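Local coordinates for gram-negative insecticidal protein (Chromobacterium piscinae, PDB 6FBM) that is an insecticidal toxin of the MACPF family that probably kills insect cells by forming pores in their membranes, at residues H91-F101 / D274-P282. Residues are numbered along the deposited sequence; the frame is centred on the assembly and turned at random.
Sequences HVGVSGRYKLF and DFSTESLQP
Leu-280 sits at the middle of an apolar cluster. Its CD1 touches Val-92 CG2 and Val-94 CG2, each at 3.9 Å. The Val-92 and Leu-280 side chains lie alongside each other, pointing the same way, whereas Val-94 comes across Leu-280 at a slant. Phe-101 and Phe-275 also meet at a slant, with Phe-101 CZ 3.9 Å from Phe-275 CE2. Phe-101 CE1 lies in plane at the edge of the Phe-275 ring, with CZ near that plane. Leu-280 CD1 lies at the edge of the Phe-101 ring. The Val-92 rotamer (chi1 -56°) splits its methyls, CG2 going to Leu-280 and CG1 to Phe-275 CB at 3.9 Å. Leu-280 N donates a fairly straight hydrogen bond to Val-92 O (3.0 Å, 159° at the hydrogen). At the exposed margin, Thr-277 CG2 packs 3.5 Å from His-91 CB, near the plane of the imidazole. Ser-276 to Ser-279 form a type I turn. Ser-279 OG accepts from Ser-276 N at 2.7 Å, and Ser-276 OG accepts from Glu-278 N in an ST turn. Ser-276 OG also bonds Glu-174 OE1, and Ser-279 OG bonds Glu-174 O. The contact thus packs loop 91-101 against the turn linking strands 271-274 and 280-282, which both pair antiparallel with strand 170-177 in the MACPF domain.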
loop_
_atom_site.group_PDB
_atom_site.type_symbol
_atom_site.label_atom_id
_atom_site.label_comp_id
_atom_site.label_asym_id
_atom_site.label_seq_id
_atom_site.Cartn_x
_atom_site.Cartn_y
_atom_site.Cartn_z
ATOM N N HIS A 91 -4.691 41.793 -14.849
ATOM C CA HIS A 91 -3.937 41.646 -13.620
ATOM C C HIS A 91 -3.203 40.305 -13.541
ATOM O O HIS A 91 -3.251 39.627 -12.515
ATOM C CB HIS A 91 -4.859 41.869 -12.389
ATOM C CG HIS A 91 -5.499 43.229 -12.343
ATOM N ND1 HIS A 91 -4.800 44.388 -12.062
ATOM C CD2 HIS A 91 -6.786 43.604 -12.555
ATOM C CE1 HIS A 91 -5.634 45.416 -12.103
ATOM N NE2 HIS A 91 -6.843 44.969 -12.402
ATOM N N VAL A 92 -2.562 39.926 -14.637
ATOM C CA VAL A 92 -1.682 38.755 -14.642
ATOM C C VAL A 92 -0.257 39.065 -15.064
ATOM O O VAL A 92 0.556 38.153 -15.196
ATOM C CB VAL A 92 -2.249 37.637 -15.519
ATOM C CG1 VAL A 92 -3.652 37.287 -15.049
ATOM C CG2 VAL A 92 -2.248 38.022 -16.991
ATOM N N GLY A 93 0.047 40.348 -15.263
ATOM C CA GLY A 93 1.398 40.785 -15.613
ATOM C C GLY A 93 1.668 41.048 -17.075
ATOM O O GLY A 93 2.768 41.491 -17.412
ATOM N N VAL A 94 0.701 40.778 -17.946
ATOM C CA VAL A 94 0.920 41.040 -19.352
ATOM C C VAL A 94 0.514 42.477 -19.640
ATOM O O VAL A 94 -0.662 42.813 -19.651
ATOM C CB VAL A 94 0.168 40.070 -20.254
ATOM C CG1 VAL A 94 0.380 40.424 -21.720
ATOM C CG2 VAL A 94 0.659 38.665 -19.992
ATOM N N SER A 95 1.521 43.305 -19.855
ATOM C CA SER A 95 1.356 44.674 -20.301
ATOM C C SER A 95 0.668 44.737 -21.661
ATOM O O SER A 95 0.834 43.848 -22.498
ATOM C CB SER A 95 2.723 45.356 -20.394
ATOM O OG SER A 95 2.617 46.586 -21.050
ATOM N N GLY A 96 -0.066 45.823 -21.870
ATOM C CA GLY A 96 -0.946 45.963 -23.018
ATOM C C GLY A 96 -2.341 45.617 -22.561
ATOM O O GLY A 96 -2.589 45.418 -21.378
ATOM N N ARG A 97 -3.258 45.569 -23.506
ATOM C CA ARG A 97 -4.651 45.293 -23.213
ATOM C C ARG A 97 -5.007 44.089 -24.066
ATOM O O ARG A 97 -5.963 44.123 -24.844
ATOM C CB ARG A 97 -5.521 46.525 -23.534
ATOM C CG ARG A 97 -5.167 47.806 -22.746
ATOM C CD ARG A 97 -5.396 49.099 -23.581
ATOM N NE ARG A 97 -4.669 50.329 -23.150
ATOM C CZ ARG A 97 -3.400 50.675 -23.451
ATOM N NH1 ARG A 97 -2.598 49.883 -24.170
ATOM N NH2 ARG A 97 -2.904 51.838 -23.002
ATOM N N TYR A 98 -4.218 43.018 -23.930
ATOM C CA TYR A 98 -4.409 41.816 -24.753
ATOM C C TYR A 98 -5.492 40.929 -24.181
ATOM O O TYR A 98 -5.680 40.854 -22.963
ATOM C CB TYR A 98 -3.100 41.020 -24.903
ATOM C CG TYR A 98 -2.056 41.686 -25.780
ATOM C CD1 TYR A 98 -2.084 41.550 -27.169
ATOM C CD2 TYR A 98 -1.062 42.487 -25.228
ATOM C CE1 TYR A 98 -1.150 42.186 -27.974
ATOM C CE2 TYR A 98 -0.129 43.138 -26.039
ATOM C CZ TYR A 98 -0.177 42.962 -27.406
ATOM O OH TYR A 98 0.734 43.580 -28.198
ATOM N N LYS A 99 -6.211 40.262 -25.074
ATOM C CA LYS A 99 -7.104 39.158 -24.718
ATOM C C LYS A 99 -6.294 37.866 -24.651
ATOM O O LYS A 99 -5.929 37.273 -25.677
ATOM C CB LYS A 99 -8.247 39.029 -25.738
ATOM C CG LYS A 99 -9.091 40.283 -25.867
ATOM C CD LYS A 99 -10.085 40.216 -27.016
ATOM C CE LYS A 99 -10.493 41.626 -27.403
ATOM N NZ LYS A 99 -11.444 41.630 -28.551
ATOM N N LEU A 100 -6.028 37.443 -23.417
ATOM C CA LEU A 100 -5.190 36.293 -23.129
ATOM C C LEU A 100 -6.039 35.081 -22.893
ATOM O O LEU A 100 -7.260 35.178 -22.813
ATOM C CB LEU A 100 -4.348 36.557 -21.891
ATOM C CG LEU A 100 -3.465 37.806 -21.890
ATOM C CD1 LEU A 100 -2.774 37.943 -20.548
ATOM C CD2 LEU A 100 -2.444 37.733 -23.014
ATOM N N PHE A 101 -5.378 33.939 -22.816
ATOM C CA PHE A 101 -5.995 32.678 -22.401
ATOM C C PHE A 101 -7.156 32.235 -23.294
ATOM O O PHE A 101 -8.163 31.725 -22.810
ATOM C CB PHE A 101 -6.425 32.751 -20.925
ATOM C CG PHE A 101 -5.402 33.384 -20.036
ATOM C CD1 PHE A 101 -4.081 32.927 -20.031
ATOM C CD2 PHE A 101 -5.737 34.447 -19.218
ATOM C CE1 PHE A 101 -3.128 33.525 -19.223
ATOM C CE2 PHE A 101 -4.779 35.046 -18.396
ATOM C CZ PHE A 101 -3.471 34.586 -18.407
ATOM N N ASP A 274 -3.093 29.770 -10.092
ATOM C CA ASP A 274 -3.572 31.132 -10.144
ATOM C C ASP A 274 -2.426 32.092 -10.352
ATOM O O ASP A 274 -1.264 31.804 -10.018
ATOM C CB ASP A 274 -4.335 31.489 -8.860
ATOM C CG ASP A 274 -5.466 32.514 -9.081
ATOM O OD1 ASP A 274 -5.736 32.907 -10.236
ATOM O OD2 ASP A 274 -6.082 32.904 -8.049
ATOM N N PHE A 275 -2.770 33.242 -10.918
ATOM C CA PHE A 275 -1.829 34.280 -11.247
ATOM C C PHE A 275 -2.205 35.524 -10.482
ATOM O O PHE A 275 -3.404 35.767 -10.224
ATOM C CB PHE A 275 -1.933 34.609 -12.717
ATOM C CG PHE A 275 -1.384 33.575 -13.636
ATOM C CD1 PHE A 275 -0.418 32.662 -13.238
ATOM C CD2 PHE A 275 -1.775 33.581 -14.965
ATOM C CE1 PHE A 275 0.111 31.769 -14.137
ATOM C CE2 PHE A 275 -1.257 32.689 -15.865
ATOM C CZ PHE A 275 -0.306 31.783 -15.450
ATOM N N SER A 276 -1.180 36.304 -10.146
ATOM C CA SER A 276 -1.318 37.612 -9.564
ATOM C C SER A 276 -0.840 38.619 -10.605
ATOM O O SER A 276 -0.417 38.226 -11.695
ATOM C CB SER A 276 -0.401 37.714 -8.350
ATOM O OG SER A 276 0.961 37.910 -8.761
ATOM N N THR A 277 -0.816 39.907 -10.251
ATOM C CA THR A 277 -0.386 40.932 -11.199
ATOM C C THR A 277 1.066 40.764 -11.638
ATOM O O THR A 277 1.432 41.302 -12.657
ATOM C CB THR A 277 -0.560 42.377 -10.677
ATOM O OG1 THR A 277 0.126 42.521 -9.442
ATOM C CG2 THR A 277 -2.006 42.723 -10.457
ATOM N N GLU A 278 1.880 40.047 -10.871
ATOM C CA GLU A 278 3.305 39.846 -11.200
ATOM C C GLU A 278 3.650 38.480 -11.798
ATOM O O GLU A 278 4.828 38.182 -11.999
ATOM C CB GLU A 278 4.178 40.085 -9.943
ATOM C CG GLU A 278 4.113 41.495 -9.345
ATOM C CD GLU A 278 4.466 42.606 -10.329
ATOM O OE1 GLU A 278 5.376 42.438 -11.155
ATOM O OE2 GLU A 278 3.807 43.658 -10.287
ATOM N N SER A 279 2.640 37.656 -12.093
ATOM C CA SER A 279 2.883 36.246 -12.422
ATOM C C SER A 279 3.631 36.051 -13.720
ATOM O O SER A 279 4.647 35.385 -13.736
ATOM C CB SER A 279 1.587 35.462 -12.442
ATOM O OG SER A 279 1.117 35.327 -11.129
ATOM N N LEU A 280 3.135 36.652 -14.793
ATOM C CA LEU A 280 3.746 36.510 -16.101
ATOM C C LEU A 280 4.699 37.672 -16.343
ATOM O O LEU A 280 4.303 38.826 -16.221
ATOM C CB LEU A 280 2.663 36.468 -17.161
ATOM C CG LEU A 280 1.777 35.232 -17.056
ATOM C CD1 LEU A 280 0.531 35.410 -17.885
ATOM C CD2 LEU A 280 2.527 33.993 -17.513
ATOM N N GLN A 281 5.963 37.367 -16.647
ATOM C CA GLN A 281 6.967 38.386 -16.910
ATOM C C GLN A 281 7.534 38.114 -18.280
ATOM O O GLN A 281 7.680 36.967 -18.663
ATOM C CB GLN A 281 8.063 38.345 -15.853
ATOM C CG GLN A 281 7.582 38.756 -14.465
ATOM C CD GLN A 281 7.056 40.188 -14.432
ATOM O OE1 GLN A 281 7.649 41.078 -15.012
ATOM N NE2 GLN A 281 5.924 40.402 -13.758
ATOM N N PRO A 282 7.804 39.177 -19.060
ATOM C CA PRO A 282 8.259 38.990 -20.429
ATOM C C PRO A 282 9.683 38.510 -20.488
ATOM O O PRO A 282 10.504 38.934 -19.671
ATOM C CB PRO A 282 8.216 40.402 -20.984
ATOM C CG PRO A 282 8.467 41.290 -19.797
ATOM C CD PRO A 282 7.758 40.605 -18.680
#